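Local coordinates for protein putative acyl-CoA N-acyltransferase (Klebsiella pneumoniae subsp. pneumoniae, PDB 3LOD) that probably transfers an acyl group from acyl-coenzyme A to an acceptor, as enzymes of the GNAT acetyltransferase family do, at residues 3-9 / 51-57; 72-77 / 107-113; 130-136 / 147-151. All coordinates share one frame; numbering follows the deposited sequence.

Interaction 1: 3-9 / 51-57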
loop_
_atom_site.group_PDB
_atom_site.type_symbol
_atom_site.label_atom_id
_atom_site.label_comp_id
_atom_site.label_asym_id
_atom_site.label_seq_id
_atom_site.Cartn_x
_atom_site.Cartn_y
_atom_site.Cartn_z
ATOM N N MET A 3 9.409 -14.883 -7.946
ATOM C CA MET A 3 9.398 -14.713 -9.436
ATOM C C MET A 3 8.020 -14.363 -10.073
ATOM O O MET A 3 7.723 -14.664 -11.226
ATOM C CB MET A 3 9.972 -15.936 -10.101
ATOM C CG MET A 3 11.226 -15.675 -10.863
ATOM S SD MET A 3 11.301 -16.856 -12.237
ATOM C CE MET A 3 12.620 -18.054 -11.685
ATOM N N TYR A 4 7.189 -13.735 -9.260
ATOM C CA TYR A 4 6.091 -12.880 -9.673
ATOM C C TYR A 4 6.611 -11.540 -10.196
ATOM O O TYR A 4 7.774 -11.184 -9.988
ATOM C CB TYR A 4 5.245 -12.570 -8.443
ATOM C CG TYR A 4 4.512 -13.764 -7.881
ATOM C CD1 TYR A 4 3.105 -13.784 -7.863
ATOM C CD2 TYR A 4 5.212 -14.903 -7.389
ATOM C CE1 TYR A 4 2.404 -14.882 -7.359
ATOM C CE2 TYR A 4 4.510 -16.008 -6.870
ATOM C CZ TYR A 4 3.103 -15.970 -6.863
ATOM O OH TYR A 4 2.380 -16.997 -6.374
ATOM N N THR A 5 5.733 -10.757 -10.811
ATOM C CA THR A 5 6.168 -9.539 -11.482
ATOM C C THR A 5 5.538 -8.281 -10.820
ATOM O O THR A 5 4.519 -8.418 -10.168
ATOM C CB THR A 5 5.935 -9.715 -13.011
ATOM O OG1 THR A 5 7.083 -9.262 -13.699
ATOM C CG2 THR A 5 4.720 -8.997 -13.551
ATOM N N ILE A 6 6.148 -7.089 -10.934
ATOM C CA ILE A 6 5.531 -5.804 -10.469
ATOM C C ILE A 6 5.386 -4.755 -11.568
ATOM O O ILE A 6 6.355 -4.453 -12.287
ATOM C CB ILE A 6 6.322 -5.141 -9.325
ATOM C CG1 ILE A 6 5.714 -5.511 -7.988
ATOM C CG2 ILE A 6 6.198 -3.650 -9.393
ATOM C CD1 ILE A 6 6.678 -6.109 -7.106
ATOM N N THR A 7 4.206 -4.173 -11.708
ATOM C CA THR A 7 3.997 -3.230 -12.802
ATOM C C THR A 7 3.119 -2.125 -12.347
ATOM O O THR A 7 2.334 -2.323 -11.425
ATOM C CB THR A 7 3.220 -3.861 -14.001
ATOM O OG1 THR A 7 1.859 -4.162 -13.605
ATOM C CG2 THR A 7 3.929 -5.107 -14.577
ATOM N N ASP A 8 3.190 -0.995 -13.036
ATOM C CA ASP A 8 2.238 0.075 -12.815
ATOM C C ASP A 8 0.826 -0.476 -13.045
ATOM O O ASP A 8 0.671 -1.460 -13.775
ATOM C CB ASP A 8 2.506 1.238 -13.775
ATOM C CG ASP A 8 3.560 2.238 -13.245
ATOM O OD1 ASP A 8 3.853 2.213 -12.030
ATOM O OD2 ASP A 8 4.073 3.076 -14.042
ATOM N N ILE A 9 -0.176 0.115 -12.385
ATOM C CA ILE A 9 -1.587 -0.002 -12.770
ATOM C C ILE A 9 -2.335 1.317 -12.571
ATOM O O ILE A 9 -2.119 2.057 -11.610
ATOM C CB ILE A 9 -2.430 -1.101 -11.970
ATOM C CG1 ILE A 9 -1.777 -1.471 -10.679
ATOM C CG2 ILE A 9 -2.924 -2.358 -12.791
ATOM C CD1 ILE A 9 -2.216 -0.547 -9.683
ATOM N N ALA A 51 0.676 3.735 -8.048
ATOM C CA ALA A 51 -0.103 2.547 -7.875
ATOM C C ALA A 51 0.596 1.425 -8.620
ATOM O O ALA A 51 0.965 1.571 -9.807
ATOM C CB ALA A 51 -1.452 2.769 -8.449
ATOM N N LEU A 52 0.744 0.300 -7.936
ATOM C CA LEU A 52 1.460 -0.876 -8.467
ATOM C C LEU A 52 0.688 -2.181 -8.255
ATOM O O LEU A 52 -0.128 -2.272 -7.321
ATOM C CB LEU A 52 2.815 -1.010 -7.758
ATOM C CG LEU A 52 3.843 0.125 -7.866
ATOM C CD1 LEU A 52 5.169 -0.215 -7.134
ATOM C CD2 LEU A 52 4.111 0.544 -9.309
ATOM N N ALA A 53 0.978 -3.191 -9.075
ATOM C CA ALA A 53 0.367 -4.542 -8.921
ATOM C C ALA A 53 1.416 -5.636 -8.925
ATOM O O ALA A 53 2.467 -5.477 -9.549
ATOM C CB ALA A 53 -0.623 -4.799 -10.019
ATOM N N ILE A 54 1.142 -6.743 -8.233
ATOM C CA ILE A 54 1.960 -7.949 -8.373
ATOM C C ILE A 54 1.193 -9.004 -9.100
ATOM O O ILE A 54 0.030 -9.294 -8.792
ATOM C CB ILE A 54 2.322 -8.578 -7.058
ATOM C CG1 ILE A 54 2.221 -7.591 -5.965
ATOM C CG2 ILE A 54 3.776 -9.124 -7.035
ATOM C CD1 ILE A 54 1.915 -8.339 -4.710
ATOM N N ARG A 55 1.882 -9.632 -10.034
ATOM C CA ARG A 55 1.272 -10.511 -10.986
ATOM C C ARG A 55 1.928 -11.842 -10.861
ATOM O O ARG A 55 3.135 -11.945 -10.668
ATOM C CB ARG A 55 1.445 -9.942 -12.391
ATOM C CG ARG A 55 1.334 -8.411 -12.441
ATOM C CD ARG A 55 1.156 -7.831 -13.848
ATOM N NE ARG A 55 -0.253 -7.924 -14.208
ATOM C CZ ARG A 55 -1.122 -6.913 -14.283
ATOM N NH1 ARG A 55 -0.746 -5.653 -14.068
ATOM N NH2 ARG A 55 -2.383 -7.186 -14.617
ATOM N N SER A 56 1.100 -12.861 -10.969
ATOM C CA SER A 56 1.555 -14.213 -11.015
ATOM C C SER A 56 2.417 -14.406 -12.281
ATOM O O SER A 56 2.555 -13.470 -13.098
ATOM C CB SER A 56 0.356 -15.167 -10.960
ATOM O OG SER A 56 -0.276 -15.301 -12.222
ATOM N N PRO A 57 3.060 -15.584 -12.416
ATOM C CA PRO A 57 3.661 -15.830 -13.728
ATOM C C PRO A 57 2.629 -15.990 -14.876
ATOM O O PRO A 57 2.957 -15.611 -16.005
ATOM C CB PRO A 57 4.518 -17.082 -13.488
ATOM C CG PRO A 57 4.954 -16.933 -12.015
ATOM C CD PRO A 57 3.630 -16.489 -11.385
HETATM O O HOH W 1 -1.173 -3.028 -15.675
#

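Interaction 2: 72-77 / 107-113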
loop_
_atom_site.group_PDB
_atom_site.type_symbol
_atom_site.label_atom_id
_atom_site.label_comp_id
_atom_site.label_asym_id
_atom_site.label_seq_id
_atom_site.Cartn_x
_atom_site.Cartn_y
_atom_site.Cartn_z
ATOM N N GLU A 72 4.775 18.457 0.224
ATOM C CA GLU A 72 5.933 18.595 1.117
ATOM C C GLU A 72 6.825 17.339 1.234
ATOM O O GLU A 72 7.629 17.234 2.176
ATOM C CB GLU A 72 5.517 19.106 2.497
ATOM C CG GLU A 72 4.913 20.485 2.472
ATOM C CD GLU A 72 5.805 21.543 1.790
ATOM O OE1 GLU A 72 7.068 21.512 1.959
ATOM O OE2 GLU A 72 5.230 22.408 1.071
ATOM N N GLY A 73 6.692 16.399 0.287
ATOM C CA GLY A 73 7.545 15.220 0.288
ATOM C C GLY A 73 7.128 14.060 1.194
ATOM O O GLY A 73 7.865 13.053 1.283
ATOM N N PHE A 74 5.982 14.171 1.876
ATOM C CA PHE A 74 5.345 13.003 2.489
ATOM C C PHE A 74 4.562 12.220 1.436
ATOM O O PHE A 74 4.185 12.757 0.399
ATOM C CB PHE A 74 4.420 13.421 3.634
ATOM C CG PHE A 74 5.162 14.052 4.766
ATOM C CD1 PHE A 74 5.468 15.411 4.745
ATOM C CD2 PHE A 74 5.668 13.285 5.789
ATOM C CE1 PHE A 74 6.200 16.007 5.757
ATOM C CE2 PHE A 74 6.399 13.898 6.823
ATOM C CZ PHE A 74 6.666 15.241 6.783
ATOM N N GLY A 75 4.381 10.938 1.698
ATOM C CA GLY A 75 3.651 10.032 0.839
ATOM C C GLY A 75 2.767 9.251 1.802
ATOM O O GLY A 75 3.197 8.894 2.927
ATOM N N GLU A 76 1.519 9.015 1.416
ATOM C CA GLU A 76 0.735 8.139 2.231
ATOM C C GLU A 76 0.539 6.818 1.482
ATOM O O GLU A 76 0.065 6.826 0.326
ATOM C CB GLU A 76 -0.577 8.774 2.586
ATOM C CG GLU A 76 -1.414 7.795 3.310
ATOM C CD GLU A 76 -2.778 8.299 3.665
ATOM O OE1 GLU A 76 -3.067 9.537 3.534
ATOM O OE2 GLU A 76 -3.547 7.453 4.127
ATOM N N MET A 77 0.890 5.715 2.139
ATOM C CA MET A 77 0.691 4.319 1.634
ATOM C C MET A 77 -0.686 3.767 2.011
ATOM O O MET A 77 -1.123 3.789 3.191
ATOM C CB MET A 77 1.748 3.353 2.162
ATOM C CG MET A 77 1.710 2.055 1.398
ATOM S SD MET A 77 3.184 1.015 1.525
ATOM C CE MET A 77 4.345 2.055 0.810
ATOM N N ASP A 107 11.208 12.009 -4.971
ATOM C CA ASP A 107 11.758 12.783 -3.846
ATOM C C ASP A 107 11.020 12.620 -2.548
ATOM O O ASP A 107 11.147 13.479 -1.669
ATOM C CB ASP A 107 11.806 14.281 -4.142
ATOM C CG ASP A 107 12.765 14.626 -5.261
ATOM O OD1 ASP A 107 13.700 13.832 -5.474
ATOM O OD2 ASP A 107 12.578 15.697 -5.905
ATOM N N CYS A 108 10.238 11.564 -2.418
ATOM C CA CYS A 108 9.446 11.426 -1.238
ATOM C C CYS A 108 10.431 11.058 -0.125
ATOM O O CYS A 108 11.269 10.175 -0.307
ATOM C CB CYS A 108 8.420 10.319 -1.434
ATOM S SG CYS A 108 7.548 9.912 0.143
ATOM N N HIS A 109 10.312 11.694 1.037
ATOM C CA HIS A 109 11.253 11.432 2.084
ATOM C C HIS A 109 10.718 10.632 3.290
ATOM O O HIS A 109 11.502 10.087 4.092
ATOM C CB HIS A 109 11.807 12.776 2.526
ATOM C CG HIS A 109 10.754 13.745 2.987
ATOM N ND1 HIS A 109 10.040 13.581 4.161
ATOM C CD2 HIS A 109 10.329 14.915 2.459
ATOM C CE1 HIS A 109 9.223 14.610 4.328
ATOM N NE2 HIS A 109 9.374 15.426 3.303
ATOM N N THR A 110 9.404 10.582 3.452
ATOM C CA THR A 110 8.807 9.876 4.593
ATOM C C THR A 110 7.528 9.258 4.075
ATOM O O THR A 110 6.727 9.942 3.380
ATOM C CB THR A 110 8.440 10.844 5.681
ATOM O OG1 THR A 110 9.622 11.532 6.120
ATOM C CG2 THR A 110 7.881 10.145 6.845
ATOM N N LEU A 111 7.350 7.962 4.364
ATOM C CA LEU A 111 6.094 7.290 4.076
ATOM C C LEU A 111 5.338 7.077 5.316
ATOM O O LEU A 111 5.906 6.567 6.247
ATOM C CB LEU A 111 6.349 5.917 3.519
ATOM C CG LEU A 111 6.270 5.879 2.032
ATOM C CD1 LEU A 111 6.220 4.419 1.699
ATOM C CD2 LEU A 111 5.004 6.649 1.559
ATOM N N ARG A 112 4.053 7.397 5.319
ATOM C CA ARG A 112 3.216 7.096 6.463
ATOM C C ARG A 112 2.045 6.264 6.050
ATOM O O ARG A 112 1.666 6.305 4.882
ATOM C CB ARG A 112 2.621 8.374 6.997
ATOM C CG ARG A 112 3.600 9.406 7.129
ATOM C CD ARG A 112 2.984 10.688 6.716
ATOM N NE ARG A 112 3.419 11.638 7.697
ATOM C CZ ARG A 112 2.942 12.860 7.770
ATOM N NH1 ARG A 112 2.044 13.254 6.855
ATOM N NH2 ARG A 112 3.413 13.681 8.718
ATOM N N LEU A 113 1.411 5.575 7.012
ATOM C CA LEU A 113 0.201 4.848 6.681
ATOM C C LEU A 113 -0.704 4.786 7.886
ATOM O O LEU A 113 -0.228 4.863 9.026
ATOM C CB LEU A 113 0.536 3.406 6.165
ATOM C CG LEU A 113 1.292 2.604 7.217
ATOM C CD1 LEU A 113 0.305 1.892 8.144
ATOM C CD2 LEU A 113 2.308 1.637 6.666
#

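Interaction 3: 130-136 / 147-151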
loop_
_atom_site.group_PDB
_atom_site.type_symbol
_atom_site.label_atom_id
_atom_site.label_comp_id
_atom_site.label_asym_id
_atom_site.label_seq_id
_atom_site.Cartn_x
_atom_site.Cartn_y
_atom_site.Cartn_z
ATOM N N GLY A 130 10.754 -1.627 9.088
ATOM C CA GLY A 130 11.218 -0.349 9.550
ATOM C C GLY A 130 10.173 0.691 9.776
ATOM O O GLY A 130 10.524 1.800 10.113
ATOM N N TYR A 131 8.901 0.366 9.584
ATOM C CA TYR A 131 7.847 1.320 9.942
ATOM C C TYR A 131 7.694 1.325 11.439
ATOM O O TYR A 131 7.862 0.291 12.049
ATOM C CB TYR A 131 6.514 0.966 9.279
ATOM C CG TYR A 131 6.577 1.233 7.821
ATOM C CD1 TYR A 131 6.034 2.401 7.269
ATOM C CD2 TYR A 131 7.236 0.350 6.976
ATOM C CE1 TYR A 131 6.136 2.682 5.852
ATOM C CE2 TYR A 131 7.342 0.609 5.589
ATOM C CZ TYR A 131 6.798 1.778 5.049
ATOM O OH TYR A 131 6.954 1.981 3.701
ATOM N N GLN A 132 7.381 2.476 12.028
ATOM C CA GLN A 132 7.225 2.575 13.470
ATOM C C GLN A 132 5.927 3.253 13.819
ATOM O O GLN A 132 5.495 4.152 13.107
ATOM C CB GLN A 132 8.347 3.398 14.062
ATOM C CG GLN A 132 9.732 3.101 13.527
ATOM C CD GLN A 132 10.747 3.126 14.622
ATOM O OE1 GLN A 132 11.646 3.944 14.607
ATOM N NE2 GLN A 132 10.585 2.252 15.612
ATOM N N THR A 133 5.299 2.848 14.918
ATOM C CA THR A 133 4.020 3.453 15.266
ATOM C C THR A 133 4.206 4.958 15.525
ATOM O O THR A 133 5.304 5.429 15.903
ATOM C CB THR A 133 3.359 2.769 16.494
ATOM O OG1 THR A 133 4.351 2.578 17.496
ATOM C CG2 THR A 133 2.808 1.406 16.157
ATOM N N ARG A 134 3.150 5.728 15.296
ATOM C CA ARG A 134 3.201 7.159 15.558
ATOM C C ARG A 134 1.758 7.630 15.783
ATOM O O ARG A 134 0.825 6.832 15.723
ATOM C CB ARG A 134 3.840 7.882 14.380
ATOM C CG ARG A 134 2.845 8.157 13.320
ATOM C CD ARG A 134 3.451 8.679 12.097
ATOM N NE ARG A 134 3.879 10.032 12.386
ATOM C CZ ARG A 134 3.076 11.095 12.407
ATOM N NH1 ARG A 134 3.575 12.272 12.701
ATOM N NH2 ARG A 134 1.774 10.978 12.132
ATOM N N CYS A 135 1.579 8.919 16.060
ATOM C CA CYS A 135 0.244 9.515 16.235
ATOM C C CYS A 135 -0.434 9.762 14.902
ATOM O O CYS A 135 0.234 9.819 13.880
ATOM C CB CYS A 135 0.358 10.901 16.901
ATOM S SG CYS A 135 1.771 11.104 17.931
ATOM N N ALA A 136 -1.742 10.003 14.956
ATOM C CA ALA A 136 -2.522 10.587 13.859
ATOM C C ALA A 136 -1.795 11.677 13.062
ATOM O O ALA A 136 -1.069 12.466 13.641
ATOM C CB ALA A 136 -3.812 11.154 14.423
ATOM N N VAL A 147 -4.057 2.404 13.574
ATOM C CA VAL A 147 -2.613 2.394 13.843
ATOM C C VAL A 147 -1.974 3.219 12.741
ATOM O O VAL A 147 -2.224 2.984 11.551
ATOM C CB VAL A 147 -2.017 0.970 13.805
ATOM C CG1 VAL A 147 -0.596 0.960 14.289
ATOM C CG2 VAL A 147 -2.837 0.061 14.669
ATOM N N PHE A 148 -1.191 4.205 13.153
ATOM C CA PHE A 148 -0.459 5.041 12.251
ATOM C C PHE A 148 0.961 4.597 12.346
ATOM O O PHE A 148 1.414 4.293 13.459
ATOM C CB PHE A 148 -0.578 6.475 12.698
ATOM C CG PHE A 148 -1.994 6.937 12.781
ATOM C CD1 PHE A 148 -2.679 7.343 11.622
ATOM C CD2 PHE A 148 -2.665 6.962 14.013
ATOM C CE1 PHE A 148 -4.008 7.769 11.677
ATOM C CE2 PHE A 148 -3.991 7.389 14.082
ATOM C CZ PHE A 148 -4.665 7.790 12.899
ATOM N N MET A 149 1.656 4.562 11.193
ATOM C CA MET A 149 3.062 4.141 11.123
ATOM C C MET A 149 3.828 4.990 10.120
ATOM O O MET A 149 3.259 5.536 9.184
ATOM C CB MET A 149 3.178 2.617 10.789
ATOM C CG MET A 149 2.187 1.671 11.541
ATOM S SD MET A 149 2.550 -0.144 11.381
ATOM C CE MET A 149 4.113 -0.056 12.293
ATOM N N GLU A 150 5.129 5.158 10.301
ATOM C CA GLU A 150 5.890 5.782 9.250
ATOM C C GLU A 150 7.305 5.304 9.236
ATOM O O GLU A 150 7.725 4.612 10.128
ATOM C CB GLU A 150 5.830 7.308 9.311
ATOM C CG GLU A 150 6.523 7.973 10.538
ATOM C CD GLU A 150 6.762 9.498 10.365
ATOM O OE1 GLU A 150 7.855 9.979 10.781
ATOM O OE2 GLU A 150 5.864 10.196 9.802
ATOM N N LYS A 151 8.018 5.701 8.198
ATOM C CA LYS A 151 9.340 5.228 7.910
ATOM C C LYS A 151 10.070 6.321 7.095
ATOM O O LYS A 151 9.529 6.804 6.100
ATOM C CB LYS A 151 9.210 3.994 7.041
ATOM C CG LYS A 151 10.531 3.387 6.711
ATOM C CD LYS A 151 10.380 2.314 5.683
ATOM C CE LYS A 151 11.727 1.738 5.420
ATOM N NZ LYS A 151 11.599 0.488 4.670
#

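Interaction 1: 3-9 / 51-57
Thr5 pairs with Arg55 and Thr7 with Ala53 through two rings of backbone hydrogen bonds, each residue giving its N-H and taking one in return. The shortest of the four runs from Ala53 N to Thr7 O at 2.8 Å. Just past the strand, Ile9 N donates to Ala51 O at 3.2 Å. In the non-hydrogen-bonded pairs between, Ile6 with Ile54 and Asp8 with Leu52, CA-H groups lean on carbonyl oxygens.

The pairing is antiparallel, the short strand axes 4.6 Å apart, and it adds strand 5-8 as an outermost strand of the mixed GNAT sheet, beside 49-55. Strand 61-69 takes up the other edge of 49-55.

The polar side-chain contact belongs to Arg55. Its chain runs past the methyl of Thr5, where Thr5 CG2 lies 3.6 Å from Arg55 CB, then bends at chi3 (82°) to cross Thr7 at about a right angle. There Arg55 NH1 donates to Thr7 OG1 at 3.0 Å, with the oxygen in the guanidinium plane. Thr7 OG1 in turn donates to Asp8 O, and a water that donates to that carbonyl accepts a weak bond from NH1. NH2 carries a salt bridge to Glu15 and NE bonds Gly59 O, which holds the guanidinium from several directions.

Apolar contacts occupy both faces. Ile6 and Ile54 lie side by side, Ile6 CD1 4.2 Å from Ile54 CG2, on the face where helix 91-104 packs. On the Arg55 face, Ile9 CG1 rests 3.6 Å from Ala53 CB. Beyond the strand end, Tyr4 CD1 lies 3.5 Å from Ser56 CA, with Pro57 CD more loosely placed over one face of the tyrosine ring.

Interaction 2: 72-77 / 107-113
The beta-alpha-beta unit of strand 74-82, helix 91-104 and strand 110-116 brings Phe74, Gly75 and Glu76 beside Thr110, Leu111 and Arg112 in parallel register. This pair lies in the middle of the GNAT sheet. Gly75 is gripped through both of its backbone polar groups: Gly75 N donates to Thr110 O at 3.1 Å, and its O receives Arg112 N. Met77 N then closes on Arg112 O at 2.9 Å.

Before the strands begin, His109 takes over the linking. Its backbone N donates to Gly73 O, while the imidazole, swung between its own N and carbonyl carbon (chi1 57°), passes over that same oxygen and sends NE2 to Glu72 O. This bond from His109 NE2 to Glu72 O is 2.8 Å long and meets a lone pair of the carbonyl. At the other ring nitrogen, ND1 shares a hydrogen bond with Thr110 OG1, so both ends fix the imidazole's rotation.

On the face bearing Phe74 and Arg112, the phenyl ring is sandwiched. His109 comes edge-on in a T-shaped stack, planes at 75°, with CE1 over the centre of the ring. Arg112 bends at chi2 and chi3 to stack its guanidinium on the CD2 side of Phe74, a cation-pi contact with centres 4.0 Å apart and planes tilted by 29°. The other face, with Leu111 and Met77, turns to the buried side, where helix 91-104 covers Met77. There Leu111 CD2 reaches across to the neighbouring strand, 3.2 Å from Gly75 O.

Interaction 3: 130-136 / 147-151
Tyr131 and Lys151 form one close-packed end of this contact, Phe148 and Ala136 the other. Lys151, stretched out straight with chi1 -178°, runs over one face of the tyrosine ring. Its CB stands 3.6 Å from the ring centroid in a CH-pi contact, and CD touches CE2 farther along. Met149 CE fills in from the side at 4.0 Å from Tyr131 CB. At the far end, Ala136 CA lies over the centre of the Phe148 ring, 3.5 Å from its centroid and only 9° off the normal, with its CB against CE2 and CZ.

Between these ends Gln132 and Glu150 make an antiparallel hydrogen-bonded pair, with Gln132 N to Glu150 O at 2.9 Å and Glu150 N to Gln132 O at 3.0 Å. Arg134 N also donates to Phe148 O.

Looser contacts lie on each face. On the Met149 face, exposed Thr133 touches Val147, CG2 to CG1 at 3.9 Å. On the Gln132 face, Arg134 and Glu150 attract through charge alone: Arg134 NE is 3.3 Å from Glu150 OE2, but the oxygen lies well out of the guanidinium plane and no N-H points at it. Glu150 OE2 also has a long, weak ion pair with Arg112.

The two strands form a beta hairpin at one edge of the sheet. Strand 110-116 flanks 146-152 on its other side, and helix 120-128 packs against Val147 and Met149. From helix 91-104, Glu100 is hydrogen-bonded to Tyr131 OH and salt-bridged to Lys151 NZ, which also donates to Asn129 O.

In the fold
From the N terminus, strand 5-8 is met again at 49-55, so interaction 1 closes a loop that contains helix 14-26. The chain then turns through strand 61-69 into 74-82, and interaction 2 closes the crossover through helix 91-104. After helix 120-128, interaction 3 closes the last, shortest loop as a hairpin. The three follow in series, neither nesting nor crossing. Interactions 1 and 3 lie at the two ends of one sheet, centres 26 Å apart, with interaction 2 in the middle. Interactions 2 and 3 touch where strands 110-116 and 146-152 pair. Helix 91-104 packs on side chains of interactions 1 and 2 and reaches interaction 3 through Glu100.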